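Local coordinates for lactose Operon Repressor (Escherichia coli, PDB 1JYE), which represses transcription of the lactose operon as a DNA-binding protein, probably losing its hold on the operator when an inducer sugar binds between its two core subdomains, at residues A67-A72 with N125-D130; F147-D152 with S190-R195. The protein carries 1 engineered substitution. One frame throughout, in Å; residues are numbered along the deposited sequence.

Interaction 1: A67-A72 with N125-D130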
loop_
_atom_site.group_PDB
_atom_site.type_symbol
_atom_site.label_atom_id
_atom_site.label_comp_id
_atom_site.label_asym_id
_atom_site.label_seq_id
_atom_site.Cartn_x
_atom_site.Cartn_y
_atom_site.Cartn_z
ATOM N N ALA A 67 13.434 9.258 7.443
ATOM C CA ALA A 67 13.121 10.203 6.373
ATOM C C ALA A 67 12.672 9.252 5.270
ATOM O O ALA A 67 13.451 8.411 4.819
ATOM C CB ALA A 67 14.369 10.974 5.950
ATOM N N THR A 68 11.427 9.368 4.827
ATOM C CA THR A 68 10.936 8.418 3.834
ATOM C C THR A 68 10.190 8.960 2.628
ATOM O O THR A 68 9.589 10.034 2.676
ATOM C CB THR A 68 10.007 7.384 4.515
ATOM O OG1 THR A 68 9.524 6.448 3.544
ATOM C CG2 THR A 68 8.819 8.093 5.161
ATOM N N SER A 69 10.238 8.188 1.545
ATOM C CA SER A 69 9.515 8.524 0.330
ATOM C C SER A 69 8.053 8.381 0.743
ATOM O O SER A 69 7.759 7.787 1.780
ATOM C CB SER A 69 9.828 7.519 -0.781
ATOM O OG SER A 69 11.191 7.577 -1.163
ATOM N N SER A 70 7.144 8.907 -0.068
ATOM C CA SER A 70 5.724 8.840 0.250
ATOM C C SER A 70 5.227 7.449 0.638
ATOM O O SER A 70 5.499 6.462 -0.047
ATOM C CB SER A 70 4.895 9.354 -0.927
ATOM O OG SER A 70 3.513 9.201 -0.651
ATOM N N LEU A 71 4.485 7.383 1.738
ATOM C CA LEU A 71 3.937 6.117 2.205
ATOM C C LEU A 71 2.718 5.723 1.378
ATOM O O LEU A 71 2.121 4.671 1.596
ATOM C CB LEU A 71 3.572 6.206 3.689
ATOM C CG LEU A 71 4.761 6.475 4.617
ATOM C CD1 LEU A 71 4.301 6.416 6.063
ATOM C CD2 LEU A 71 5.859 5.444 4.365
ATOM N N ALA A 72 2.354 6.577 0.425
ATOM C CA ALA A 72 1.229 6.290 -0.456
ATOM C C ALA A 72 1.709 5.224 -1.435
ATOM O O ALA A 72 0.908 4.534 -2.067
ATOM C CB ALA A 72 0.809 7.544 -1.208
ATOM N N ASN A 125 15.065 6.354 3.983
ATOM C CA ASN A 125 14.326 5.516 3.044
ATOM C C ASN A 125 13.843 6.397 1.891
ATOM O O ASN A 125 12.645 6.510 1.633
ATOM C CB ASN A 125 13.142 4.879 3.780
ATOM C CG ASN A 125 12.404 3.867 2.937
ATOM O OD1 ASN A 125 13.019 3.017 2.294
ATOM N ND2 ASN A 125 11.074 3.942 2.946
ATOM N N TYR A 126 14.799 7.004 1.193
ATOM C CA TYR A 126 14.516 7.921 0.095
ATOM C C TYR A 126 15.591 7.723 -0.983
ATOM O O TYR A 126 16.770 7.615 -0.665
ATOM C CB TYR A 126 14.561 9.349 0.642
ATOM C CG TYR A 126 14.162 10.418 -0.341
ATOM C CD1 TYR A 126 12.821 10.670 -0.624
ATOM C CD2 TYR A 126 15.128 11.179 -0.997
ATOM C CE1 TYR A 126 12.451 11.654 -1.538
ATOM C CE2 TYR A 126 14.773 12.163 -1.912
ATOM C CZ TYR A 126 13.434 12.397 -2.178
ATOM O OH TYR A 126 13.082 13.369 -3.084
ATOM N N PRO A 127 15.198 7.685 -2.269
ATOM C CA PRO A 127 16.168 7.485 -3.355
ATOM C C PRO A 127 17.170 8.622 -3.535
ATOM O O PRO A 127 16.792 9.764 -3.778
ATOM C CB PRO A 127 15.273 7.289 -4.576
ATOM C CG PRO A 127 14.116 8.187 -4.274
ATOM C CD PRO A 127 13.843 7.902 -2.810
ATOM N N LEU A 128 18.455 8.296 -3.428
ATOM C CA LEU A 128 19.509 9.300 -3.558
ATOM C C LEU A 128 20.678 8.782 -4.386
ATOM O O LEU A 128 21.112 7.649 -4.195
ATOM C CB LEU A 128 20.027 9.687 -2.170
ATOM C CG LEU A 128 19.054 10.422 -1.249
ATOM C CD1 LEU A 128 19.525 10.316 0.191
ATOM C CD2 LEU A 128 18.946 11.881 -1.688
ATOM N N ASP A 129 21.192 9.599 -5.301
ATOM C CA ASP A 129 22.332 9.148 -6.089
ATOM C C ASP A 129 23.584 9.254 -5.221
ATOM O O ASP A 129 23.508 9.690 -4.072
ATOM C CB ASP A 129 22.473 9.942 -7.403
ATOM C CG ASP A 129 22.914 11.384 -7.203
ATOM O OD1 ASP A 129 23.262 11.784 -6.075
ATOM O OD2 ASP A 129 22.925 12.124 -8.212
ATOM N N ASP A 130 24.729 8.847 -5.759
ATOM C CA ASP A 130 25.972 8.858 -4.994
ATOM C C ASP A 130 26.283 10.167 -4.274
ATOM O O ASP A 130 26.392 10.194 -3.046
ATOM C CB ASP A 130 27.144 8.471 -5.902
ATOM C CG ASP A 130 28.427 8.220 -5.127
ATOM O OD1 ASP A 130 29.221 9.170 -4.945
ATOM O OD2 ASP A 130 28.638 7.070 -4.690
HETATM O O HOH W 1 12.414 5.117 -1.263
#
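The Tyr126 ring has Pro127 CD 3.5 Å above one face, offset toward the rim, and Leu128 CD2 in plane at its edge; Ser69 OG comes in obliquely, 3.5 Å from Tyr126 CD1. That same hydroxyl lies 3.1 Å from Pro127 CD, so it sits against both ring and proline, which meet it from the same side. The second flat group, the Asn125 amide, uses ND2 to donate to Thr68 OG1 at 3.0 Å, with the threonine oxygen 20° out of the amide plane. Both side chains run alongside one another on one face of the sheet. In each, the contacting branch is anti to the backbone N (chi1 -180° for Thr68 OG1, -173° for Asn125 CG), which brings hydroxyl and amide level. Thr68 OG1 also donates to Ser69 O at 2.8 Å, on a lone pair in the carbonyl plane, so two bonds fix its rotation. All this sits at the C-terminal ends of the adjacent parallel strands 63-68 and 122-125, in the Rossmann-like N-terminal subdomain of a periplasmic-binding-protein fold. Asn125 N donates to Ala67 O at 2.7 Å, and Ser69 N to Asn125 O at 2.9 Å, carrying the pairing just past the strand end. Val80 of helix 74-89 packs on both Thr68 and Asn125, while Cys107 of helix 104-115 touches Tyr126. Further along, Leu71 packs on Leu84 of the second subunit, the engineered residue. A water joins Ser69 OG, 2.7 Å away, and donates weakly to Asn125 O.

Interaction 2: F147-D152 with S190-R195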
loop_
_atom_site.group_PDB
_atom_site.type_symbol
_atom_site.label_atom_id
_atom_site.label_comp_id
_atom_site.label_asym_id
_atom_site.label_seq_id
_atom_site.Cartn_x
_atom_site.Cartn_y
_atom_site.Cartn_z
ATOM N N PHE A 147 21.139 4.193 4.978
ATOM C CA PHE A 147 20.376 4.424 3.750
ATOM C C PHE A 147 19.801 3.139 3.162
ATOM O O PHE A 147 20.494 2.125 3.071
ATOM C CB PHE A 147 21.267 5.107 2.703
ATOM C CG PHE A 147 21.756 6.471 3.113
ATOM C CD1 PHE A 147 22.738 6.613 4.092
ATOM C CD2 PHE A 147 21.233 7.614 2.521
ATOM C CE1 PHE A 147 23.195 7.880 4.471
ATOM C CE2 PHE A 147 21.680 8.887 2.892
ATOM C CZ PHE A 147 22.665 9.018 3.871
ATOM N N LEU A 148 18.538 3.195 2.743
ATOM C CA LEU A 148 17.872 2.023 2.179
ATOM C C LEU A 148 17.525 2.129 0.692
ATOM O O LEU A 148 16.998 1.179 0.108
ATOM C CB LEU A 148 16.594 1.728 2.972
ATOM C CG LEU A 148 16.741 1.621 4.493
ATOM C CD1 LEU A 148 15.391 1.249 5.118
ATOM C CD2 LEU A 148 17.801 0.577 4.838
ATOM N N ASP A 149 17.813 3.270 0.071
ATOM C CA ASP A 149 17.499 3.447 -1.349
ATOM C C ASP A 149 18.628 4.195 -2.042
ATOM O O ASP A 149 18.498 5.370 -2.394
ATOM C CB ASP A 149 16.192 4.225 -1.512
ATOM C CG ASP A 149 15.581 4.064 -2.895
ATOM O OD1 ASP A 149 16.265 3.543 -3.806
ATOM O OD2 ASP A 149 14.411 4.464 -3.071
ATOM N N VAL A 150 19.737 3.492 -2.230
ATOM C CA VAL A 150 20.927 4.051 -2.860
ATOM C C VAL A 150 21.622 2.950 -3.649
ATOM O O VAL A 150 21.161 1.807 -3.680
ATOM C CB VAL A 150 21.926 4.557 -1.792
ATOM C CG1 VAL A 150 21.360 5.758 -1.068
ATOM C CG2 VAL A 150 22.230 3.436 -0.788
ATOM N N SER A 151 22.725 3.305 -4.297
ATOM C CA SER A 151 23.517 2.328 -5.028
ATOM C C SER A 151 24.392 1.679 -3.967
ATOM O O SER A 151 24.733 2.319 -2.975
ATOM C CB SER A 151 24.413 3.020 -6.054
ATOM O OG SER A 151 25.427 2.137 -6.499
ATOM N N ASP A 152 24.762 0.419 -4.163
ATOM C CA ASP A 152 25.606 -0.250 -3.183
ATOM C C ASP A 152 27.066 0.179 -3.315
ATOM O O ASP A 152 27.925 -0.269 -2.555
ATOM C CB ASP A 152 25.472 -1.773 -3.313
ATOM C CG ASP A 152 25.659 -2.264 -4.736
ATOM O OD1 ASP A 152 24.983 -1.740 -5.647
ATOM O OD2 ASP A 152 26.474 -3.191 -4.939
ATOM N N SER A 190 13.974 9.227 -12.109
ATOM C CA SER A 190 14.427 10.188 -11.111
ATOM C C SER A 190 14.829 9.383 -9.874
ATOM O O SER A 190 15.532 9.880 -8.992
ATOM C CB SER A 190 13.301 11.161 -10.755
ATOM O OG SER A 190 12.144 10.456 -10.342
ATOM N N SER A 191 14.381 8.130 -9.832
ATOM C CA SER A 191 14.668 7.220 -8.723
ATOM C C SER A 191 15.870 6.317 -8.984
ATOM O O SER A 191 15.908 5.604 -9.985
ATOM C CB SER A 191 13.449 6.339 -8.443
ATOM O OG SER A 191 13.826 5.156 -7.760
ATOM N N VAL A 192 16.834 6.328 -8.070
ATOM C CA VAL A 192 18.022 5.492 -8.219
ATOM C C VAL A 192 17.644 4.013 -8.371
ATOM O O VAL A 192 18.280 3.283 -9.128
ATOM C CB VAL A 192 18.996 5.678 -7.021
ATOM C CG1 VAL A 192 18.351 5.208 -5.731
ATOM C CG2 VAL A 192 20.289 4.917 -7.280
ATOM N N SER A 193 16.606 3.567 -7.667
ATOM C CA SER A 193 16.185 2.173 -7.780
ATOM C C SER A 193 15.724 1.840 -9.195
ATOM O O SER A 193 16.056 0.782 -9.729
ATOM C CB SER A 193 15.060 1.856 -6.788
ATOM O OG SER A 193 15.594 1.609 -5.500
ATOM N N ALA A 194 14.958 2.741 -9.796
ATOM C CA ALA A 194 14.468 2.526 -11.151
ATOM C C ALA A 194 15.641 2.508 -12.126
ATOM O O ALA A 194 15.652 1.731 -13.080
ATOM C CB ALA A 194 13.494 3.623 -11.538
ATOM N N ARG A 195 16.616 3.377 -11.886
ATOM C CA ARG A 195 17.782 3.454 -12.760
ATOM C C ARG A 195 18.633 2.191 -12.694
ATOM O O ARG A 195 19.035 1.656 -13.728
ATOM C CB ARG A 195 18.637 4.677 -12.410
ATOM C CG ARG A 195 17.947 6.012 -12.684
ATOM C CD ARG A 195 18.950 7.165 -12.710
ATOM N NE ARG A 195 19.636 7.362 -11.435
ATOM C CZ ARG A 195 19.205 8.159 -10.461
ATOM N NH1 ARG A 195 19.905 8.274 -9.338
ATOM N NH2 ARG A 195 18.077 8.841 -10.607
HETATM O O HOH W 2 13.121 4.385 -5.291
HETATM O O HOH W 3 18.522 0.759 -4.234
#
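Val150 and Val192 bring the two backbones to 6.3 Å between their CA atoms, where the loop leaving strand 145-147 passes the first turn of helix 192-207. In this periplasmic-binding-protein fold the contact spans the cleft, from the N-terminal subdomain to the start of a C-terminal subdomain helix. Ser191 is the N-cap, its OG weakly accepting from Ser193 N and Ala194 N. The one direct hydrogen bond between the segments runs from Ser193 OG to Asp149 OD1 at 2.7 Å, meeting the carboxylate from above, 36° out of its plane. With CG anti to the backbone N (chi1 -162°), the acid swings its tip toward the helix, whose N-terminal end would probably favour its negative charge. Its other oxygen, OD2, accepts from a water at 2.6 Å that also lies 2.7 Å from Ser191 OG, so the cap is tied indirectly to the loop. An alanine in place of Asp149 would probably leave the Ser193 hydroxyl without its acceptor and this water without its carboxylate anchor. Val192 and Asp149 lie alongside each other with their side chains running opposite ways, and Pro127 also touches Val192. A second water donates to Val150 O at 2.9 Å and, weakly, to Ser193 OG. Val192 CG1, set between its own backbone N and carbonyl carbon (chi1 64°), rests 3.3 Å from Asp149 OD1 and 4.0 Å from Val150 CA.

In the fold
Centred 9 Å apart, the two contacts meet directly through the loop after strand 122-125. Leu128 N lies 3.1 Å from Asp149 O, probably a hydrogen bond, and Pro127 CB packs 3.3 Å from Asp149 OD2, so Pro127 touches both the Ser69 hydroxyl of interaction 1 and the carboxylate of interaction 2. Interaction 1 joins neighbouring strand ends within the N-terminal subdomain; interaction 2 carries on from there across the cleft to helix 192-207. Asp129 CB, 3.6 Å from Arg195 NH1, adds a second crossing. A glycerol, probably from the crystallisation liquor, sits about 4 Å from the Ser193 side chain, in the cleft where relatives of this fold bind small molecules.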